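Long-range contacts in pectate lyase/Amb allergen (Acidovorax citrulli, PDB 4HWV), which probably cleaves pectate in plant cell walls as a secreted, calcium-binding polysaccharide lyase of family 1: residues T73-I81 / I161-L169; S245-A253 / D358-L366. All blocks are in the same frame, centred on the assembly; numbering follows the deposited sequence. Where two conformers were deposited one is given.

Interaction 1 (T73-I81 / I161-L169)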
# COMPACT_ATOMS: atom_id res chain seq x y z
N THR A 73 -29.64 16.95 -9.83
CA THR A 73 -30.23 16.11 -10.87
C THR A 73 -29.14 15.44 -11.71
O THR A 73 -28.47 16.12 -12.48
CB THR A 73 -31.13 16.94 -11.80
OG1 THR A 73 -32.14 17.57 -11.01
CG2 THR A 73 -31.79 16.05 -12.86
N PRO A 74 -28.93 14.12 -11.55
CA PRO A 74 -27.96 13.45 -12.42
C PRO A 74 -28.38 13.65 -13.87
O PRO A 74 -29.56 13.60 -14.19
CB PRO A 74 -28.07 11.97 -12.01
CG PRO A 74 -28.59 12.03 -10.59
CD PRO A 74 -29.52 13.20 -10.57
N ASP A 75 -27.40 13.93 -14.73
CA ASP A 75 -27.67 14.33 -16.11
C ASP A 75 -27.71 13.12 -17.04
O ASP A 75 -26.70 12.42 -17.18
CB ASP A 75 -26.56 15.30 -16.53
CG ASP A 75 -26.75 15.89 -17.91
OD1 ASP A 75 -27.74 15.57 -18.60
OD2 ASP A 75 -25.85 16.66 -18.32
N LYS A 76 -28.85 12.86 -17.66
CA LYS A 76 -29.00 11.71 -18.53
C LYS A 76 -28.52 11.92 -19.96
O LYS A 76 -28.55 10.98 -20.77
CB LYS A 76 -30.45 11.21 -18.55
CG LYS A 76 -30.97 10.80 -17.17
CD LYS A 76 -32.39 10.20 -17.27
CE LYS A 76 -33.05 10.12 -15.90
NZ LYS A 76 -34.11 9.06 -15.85
N ALA A 77 -28.12 13.14 -20.30
CA ALA A 77 -27.63 13.42 -21.66
C ALA A 77 -26.22 12.85 -21.88
O ALA A 77 -25.43 12.76 -20.94
CB ALA A 77 -27.64 14.91 -21.92
N PRO A 78 -25.88 12.49 -23.13
CA PRO A 78 -24.53 11.99 -23.40
C PRO A 78 -23.45 12.95 -22.91
O PRO A 78 -23.51 14.17 -23.12
CB PRO A 78 -24.50 11.87 -24.92
CG PRO A 78 -25.98 11.57 -25.28
CD PRO A 78 -26.76 12.43 -24.32
N LYS A 79 -22.46 12.40 -22.22
CA LYS A 79 -21.37 13.20 -21.65
C LYS A 79 -20.08 12.41 -21.68
O LYS A 79 -20.05 11.18 -21.54
CB LYS A 79 -21.69 13.63 -20.21
CG LYS A 79 -21.68 12.47 -19.21
CD LYS A 79 -22.36 12.78 -17.89
CE LYS A 79 -23.87 12.89 -18.02
NZ LYS A 79 -24.49 11.65 -18.62
N VAL A 80 -18.98 13.15 -21.84
CA VAL A 80 -17.65 12.59 -21.81
C VAL A 80 -16.89 13.31 -20.72
O VAL A 80 -16.74 14.53 -20.74
CB VAL A 80 -16.94 12.75 -23.17
CG1 VAL A 80 -15.47 12.35 -23.07
CG2 VAL A 80 -17.68 11.91 -24.22
N ILE A 81 -16.42 12.53 -19.75
CA ILE A 81 -15.76 13.07 -18.57
C ILE A 81 -14.35 12.47 -18.52
O ILE A 81 -14.19 11.25 -18.32
CB ILE A 81 -16.54 12.73 -17.28
CG1 ILE A 81 -17.96 13.31 -17.35
CG2 ILE A 81 -15.80 13.25 -16.06
CD1 ILE A 81 -18.90 12.76 -16.29
N ILE A 161 -20.80 7.59 -5.55
CA ILE A 161 -20.99 8.58 -6.59
C ILE A 161 -21.94 8.03 -7.65
O ILE A 161 -21.66 6.99 -8.27
CB ILE A 161 -19.64 8.94 -7.27
CG1 ILE A 161 -18.59 9.39 -6.25
CG2 ILE A 161 -19.86 9.98 -8.36
CD1 ILE A 161 -18.92 10.70 -5.53
N SER A 162 -23.08 8.69 -7.85
CA SER A 162 -24.09 8.23 -8.79
C SER A 162 -23.69 8.54 -10.24
O SER A 162 -23.41 9.70 -10.59
CB SER A 162 -25.42 8.92 -8.47
OG SER A 162 -26.44 8.44 -9.31
N VAL A 163 -23.67 7.51 -11.08
CA VAL A 163 -23.35 7.69 -12.50
C VAL A 163 -24.61 7.53 -13.35
O VAL A 163 -25.26 6.49 -13.29
CB VAL A 163 -22.28 6.68 -12.97
CG1 VAL A 163 -21.95 6.88 -14.44
CG2 VAL A 163 -21.02 6.82 -12.11
N PRO A 164 -24.98 8.56 -14.12
CA PRO A 164 -26.22 8.53 -14.90
C PRO A 164 -26.04 7.94 -16.30
O PRO A 164 -24.94 7.55 -16.70
CB PRO A 164 -26.58 10.02 -15.00
CG PRO A 164 -25.22 10.67 -15.16
CD PRO A 164 -24.30 9.88 -14.22
N ASP A 165 -27.14 7.89 -17.05
CA ASP A 165 -27.15 7.35 -18.41
C ASP A 165 -26.15 8.04 -19.31
O ASP A 165 -25.84 9.23 -19.15
CB ASP A 165 -28.52 7.55 -19.06
CG ASP A 165 -29.65 6.98 -18.22
OD1 ASP A 165 -29.93 7.56 -17.14
OD2 ASP A 165 -30.24 5.97 -18.62
N ASN A 166 -25.69 7.30 -20.31
CA ASN A 166 -24.96 7.89 -21.43
C ASN A 166 -23.71 8.63 -20.96
O ASN A 166 -23.45 9.76 -21.35
CB ASN A 166 -25.87 8.81 -22.26
CG ASN A 166 -27.11 8.10 -22.74
OD1 ASN A 166 -27.04 7.02 -23.31
ND2 ASN A 166 -28.27 8.72 -22.51
N THR A 167 -22.92 7.94 -20.14
CA THR A 167 -21.75 8.54 -19.55
C THR A 167 -20.50 7.78 -19.92
O THR A 167 -20.46 6.55 -19.78
CB THR A 167 -21.87 8.55 -18.01
OG1 THR A 167 -23.02 9.30 -17.64
CG2 THR A 167 -20.63 9.17 -17.35
N SER A 168 -19.48 8.50 -20.36
CA SER A 168 -18.13 7.96 -20.46
C SER A 168 -17.21 8.60 -19.43
O SER A 168 -17.17 9.83 -19.31
CB SER A 168 -17.55 8.21 -21.85
OG SER A 168 -18.27 7.46 -22.81
N LEU A 169 -16.50 7.75 -18.68
CA LEU A 169 -15.44 8.18 -17.78
C LEU A 169 -14.15 7.67 -18.40
O LEU A 169 -13.95 6.45 -18.50
CB LEU A 169 -15.61 7.60 -16.38
CG LEU A 169 -16.89 8.00 -15.66
CD1 LEU A 169 -17.07 7.21 -14.38
CD2 LEU A 169 -16.89 9.47 -15.32
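Lys-79 folds its side chain back over the turn at 164-167 and forms the tight centre of this contact. With CG between the backbone N and the carbonyl carbon (chi1 70°) and further bends at chi3 and chi4, the chain carries NZ to OG1 of Thr-167 at 2.9 Å. The same ammonium donates to the carbonyl oxygens of Asp-75 and Ala-77, so this buried charge ties the 75-77 loop to Thr-167, whose hydroxyl in turn donates to O of Pro-164. Next to it the ring of Pro-164 packs on Pro-74, CB to CB 3.9 Å. Strands 79-81 and 167-169 run parallel, laced by Lys-79 N to Asn-166 O, Ser-168 N to Lys-79 O and Ile-81 N to Ser-168 O; CD2 of Leu-169 lies alongside CB of Ile-81 at 3.8 Å. The solvent side is looser. There the extended chain of Lys-76 runs beside Asp-165, with NZ still 4.6 Å from OD1, while OD2 of Asp-165 is held by Ala-193 N. Even here one firm bond crosses, Asn-166 ND2 reaching Lys-76 O at 2.9 Å. Such in-register stacking of successive coils is characteristic of the right-handed parallel beta-helix of pectate lyases.

Interaction 2 (S245-A253 / D358-L366); sequences SDGDRHDHA and DASADYPWL
Tyr-363 sends its ring between the side chains of His-250 and Asp-251, and its hydroxyl carries much of the hydrogen bonding. OH accepts from Asp-251 N at 3.0 Å and makes a weak bond to OD2 of Asp-246 at 2.6 Å; the other oxygen of Asp-246 is held by His-300. Asp-362 supplies the second direct link: ND1 of His-250 donates to its OD2 at 2.7 Å, nearly straight and within the imidazole plane, and OD2 accepts through its anti lone pair. Ring and carboxylate planes stand 83° apart, and the bond helps to fix the turn of the imidazole.

Aromatic contacts form a second group. The edge of Tyr-363 meets the face of His-250 in a T-shaped pair, CE2 lying 3.6 Å from CG of His-250, while OD2 of Asp-251 comes to the tyrosine edge at CE1; His-277 and Gln-275 hold OD1 and OD2 of that carboxylate. Over one face of His-252 sits OD1 of Asp-362, 3.5 Å from CG, with ring and carboxylate only 23° from parallel. The His-252 ring reaches this place with CG anti to the backbone N (chi1 -166°).

Two waters complete the contact. One accepts from His-252 N, donates to Asp-362 O and lies over the centre of the Tyr-363 ring; the other bridges NE2 of His-252 and Ser-360 O. ND1 of His-252 bonds Asp-248 of the second subunit, placing this edge at the dimer interface. Asp-246 lies about 9 Å from the calcium ligand Asp-278, side chain to side chain. The contact thus joins two loops beside the calcium site of a parallel beta-helix, the fold of family 1 pectate lyases.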
# COMPACT_ATOMS: atom_id res chain seq x y z
N SER A 245 -7.54 -2.26 -7.61
CA SER A 245 -6.83 -2.94 -6.52
C SER A 245 -7.24 -2.36 -5.18
O SER A 245 -7.95 -1.35 -5.12
CB SER A 245 -5.32 -2.77 -6.66
OG SER A 245 -4.95 -1.45 -6.34
N ASP A 246 -6.75 -2.96 -4.10
CA ASP A 246 -6.92 -2.39 -2.76
C ASP A 246 -5.87 -1.32 -2.44
O ASP A 246 -5.70 -0.96 -1.27
CB ASP A 246 -6.90 -3.49 -1.69
CG ASP A 246 -8.18 -4.32 -1.70
OD1 ASP A 246 -9.16 -3.91 -2.38
OD2 ASP A 246 -8.19 -5.37 -1.00
N GLY A 247 -5.19 -0.80 -3.47
CA GLY A 247 -4.18 0.21 -3.23
C GLY A 247 -3.15 -0.27 -2.23
O GLY A 247 -2.74 -1.43 -2.26
N ASP A 248 -2.75 0.61 -1.31
CA ASP A 248 -1.71 0.26 -0.35
C ASP A 248 -2.28 -0.04 1.04
O ASP A 248 -1.55 0.01 2.02
CB ASP A 248 -0.62 1.34 -0.28
CG ASP A 248 -1.11 2.60 0.40
OD1 ASP A 248 -2.35 2.80 0.48
OD2 ASP A 248 -0.25 3.40 0.86
N ARG A 249 -3.58 -0.35 1.12
CA ARG A 249 -4.16 -0.85 2.36
C ARG A 249 -4.67 -2.27 2.14
O ARG A 249 -5.88 -2.51 1.98
CB ARG A 249 -5.27 0.07 2.88
CG ARG A 249 -4.72 1.33 3.52
CD ARG A 249 -5.79 2.18 4.21
NE ARG A 249 -6.68 2.77 3.22
CZ ARG A 249 -7.61 3.68 3.51
NH1 ARG A 249 -7.80 4.10 4.77
NH2 ARG A 249 -8.31 4.20 2.52
N HIS A 250 -3.74 -3.22 2.10
CA HIS A 250 -4.11 -4.61 1.94
C HIS A 250 -4.75 -5.15 3.20
O HIS A 250 -4.42 -4.73 4.32
CB HIS A 250 -2.88 -5.45 1.60
CG HIS A 250 -2.33 -5.19 0.24
ND1 HIS A 250 -1.31 -5.94 -0.30
CD2 HIS A 250 -2.69 -4.30 -0.71
CE1 HIS A 250 -1.05 -5.51 -1.52
NE2 HIS A 250 -1.88 -4.51 -1.80
N ASP A 251 -5.64 -6.12 3.02
CA ASP A 251 -6.38 -6.72 4.14
C ASP A 251 -5.49 -7.28 5.23
O ASP A 251 -5.86 -7.30 6.40
CB ASP A 251 -7.30 -7.82 3.63
CG ASP A 251 -8.38 -7.31 2.72
OD1 ASP A 251 -8.58 -6.07 2.64
OD2 ASP A 251 -9.03 -8.15 2.07
N HIS A 252 -4.31 -7.73 4.83
CA HIS A 252 -3.31 -8.27 5.74
C HIS A 252 -2.97 -7.29 6.88
O HIS A 252 -2.57 -7.72 7.97
CB HIS A 252 -2.06 -8.64 4.93
CG HIS A 252 -1.07 -9.51 5.64
ND1 HIS A 252 -0.00 -8.99 6.35
CD2 HIS A 252 -0.97 -10.85 5.73
CE1 HIS A 252 0.71 -9.98 6.85
NE2 HIS A 252 0.16 -11.12 6.48
N ALA A 253 -3.14 -5.99 6.64
CA ALA A 253 -2.82 -4.98 7.66
C ALA A 253 -3.86 -4.89 8.77
O ALA A 253 -3.62 -4.24 9.79
CB ALA A 253 -2.68 -3.61 7.02
N ASP A 358 0.06 -20.00 -1.28
CA ASP A 358 0.88 -19.82 -0.08
C ASP A 358 0.12 -19.01 0.97
O ASP A 358 -0.26 -17.87 0.71
CB ASP A 358 2.17 -19.09 -0.48
CG ASP A 358 3.20 -19.02 0.65
OD1 ASP A 358 2.81 -18.96 1.84
OD2 ASP A 358 4.41 -19.00 0.34
N ALA A 359 -0.11 -19.60 2.14
CA ALA A 359 -0.99 -19.01 3.14
C ALA A 359 -0.41 -17.73 3.73
O ALA A 359 -1.12 -16.97 4.40
CB ALA A 359 -1.30 -20.02 4.24
N SER A 360 0.87 -17.48 3.48
CA SER A 360 1.51 -16.28 4.00
C SER A 360 1.39 -15.08 3.06
O SER A 360 1.74 -13.97 3.46
CB SER A 360 2.98 -16.54 4.35
OG SER A 360 3.78 -16.65 3.18
N ALA A 361 0.93 -15.30 1.83
CA ALA A 361 0.72 -14.21 0.87
C ALA A 361 -0.35 -13.24 1.37
O ALA A 361 -1.16 -13.58 2.23
CB ALA A 361 0.33 -14.78 -0.50
N ASP A 362 -0.38 -12.03 0.82
CA ASP A 362 -1.39 -11.06 1.25
C ASP A 362 -2.81 -11.48 0.86
O ASP A 362 -3.76 -11.32 1.64
CB ASP A 362 -1.11 -9.68 0.68
CG ASP A 362 -0.16 -8.87 1.54
OD1 ASP A 362 0.41 -9.44 2.52
OD2 ASP A 362 0.03 -7.67 1.25
N TYR A 363 -2.94 -12.05 -0.33
CA TYR A 363 -4.24 -12.49 -0.83
C TYR A 363 -4.11 -13.90 -1.37
O TYR A 363 -4.21 -14.13 -2.57
CB TYR A 363 -4.74 -11.54 -1.92
CG TYR A 363 -5.07 -10.16 -1.40
CD1 TYR A 363 -6.29 -9.91 -0.76
CD2 TYR A 363 -4.17 -9.10 -1.56
CE1 TYR A 363 -6.61 -8.65 -0.28
CE2 TYR A 363 -4.47 -7.83 -1.08
CZ TYR A 363 -5.69 -7.61 -0.45
OH TYR A 363 -6.02 -6.35 0.04
N PRO A 364 -3.86 -14.87 -0.48
CA PRO A 364 -3.70 -16.24 -0.97
C PRO A 364 -4.94 -16.71 -1.71
O PRO A 364 -6.06 -16.43 -1.29
CB PRO A 364 -3.50 -17.08 0.31
CG PRO A 364 -3.18 -16.08 1.38
CD PRO A 364 -3.88 -14.79 0.99
N TRP A 365 -4.74 -17.43 -2.80
CA TRP A 365 -5.85 -17.98 -3.57
C TRP A 365 -6.69 -18.94 -2.73
O TRP A 365 -6.18 -19.90 -2.13
CB TRP A 365 -5.29 -18.74 -4.75
CG TRP A 365 -6.30 -19.37 -5.67
CD1 TRP A 365 -7.01 -20.53 -5.47
CD2 TRP A 365 -6.67 -18.90 -6.98
NE1 TRP A 365 -7.80 -20.80 -6.55
CE2 TRP A 365 -7.61 -19.82 -7.49
CE3 TRP A 365 -6.31 -17.78 -7.75
CZ2 TRP A 365 -8.17 -19.67 -8.75
CZ3 TRP A 365 -6.87 -17.65 -9.00
CH2 TRP A 365 -7.79 -18.59 -9.49
N LEU A 366 -7.99 -18.68 -2.73
CA LEU A 366 -8.95 -19.58 -2.10
C LEU A 366 -9.82 -20.28 -3.15
O LEU A 366 -9.97 -21.51 -3.12
CB LEU A 366 -9.83 -18.82 -1.11
CG LEU A 366 -10.92 -19.68 -0.46
CD1 LEU A 366 -10.36 -20.83 0.38
CD2 LEU A 366 -11.79 -18.77 0.39
O HOH W 1 -4.25 -8.80 2.15
O HOH W 2 1.81 -13.40 6.40

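From the N terminus, the chain first passes through residues 73-81, makes a mostly helical excursion of 79 residues and returns at 161-169, where interaction 1 closes a loop. Only then does it reach 245-253; a further 104 residues, rich in strand and without helix, lead to 358-366 and close interaction 2. The two loops follow in series, neither nested nor crossed. Interaction 1 joins strand 79-83 to strand 167-171 early in the beta-helix, whereas interaction 2 links the loops after strands 243-245 and 345-356. Their centres lie 34 Å apart on opposite sides of the chain's centre, with nearest atoms about 14 Å apart.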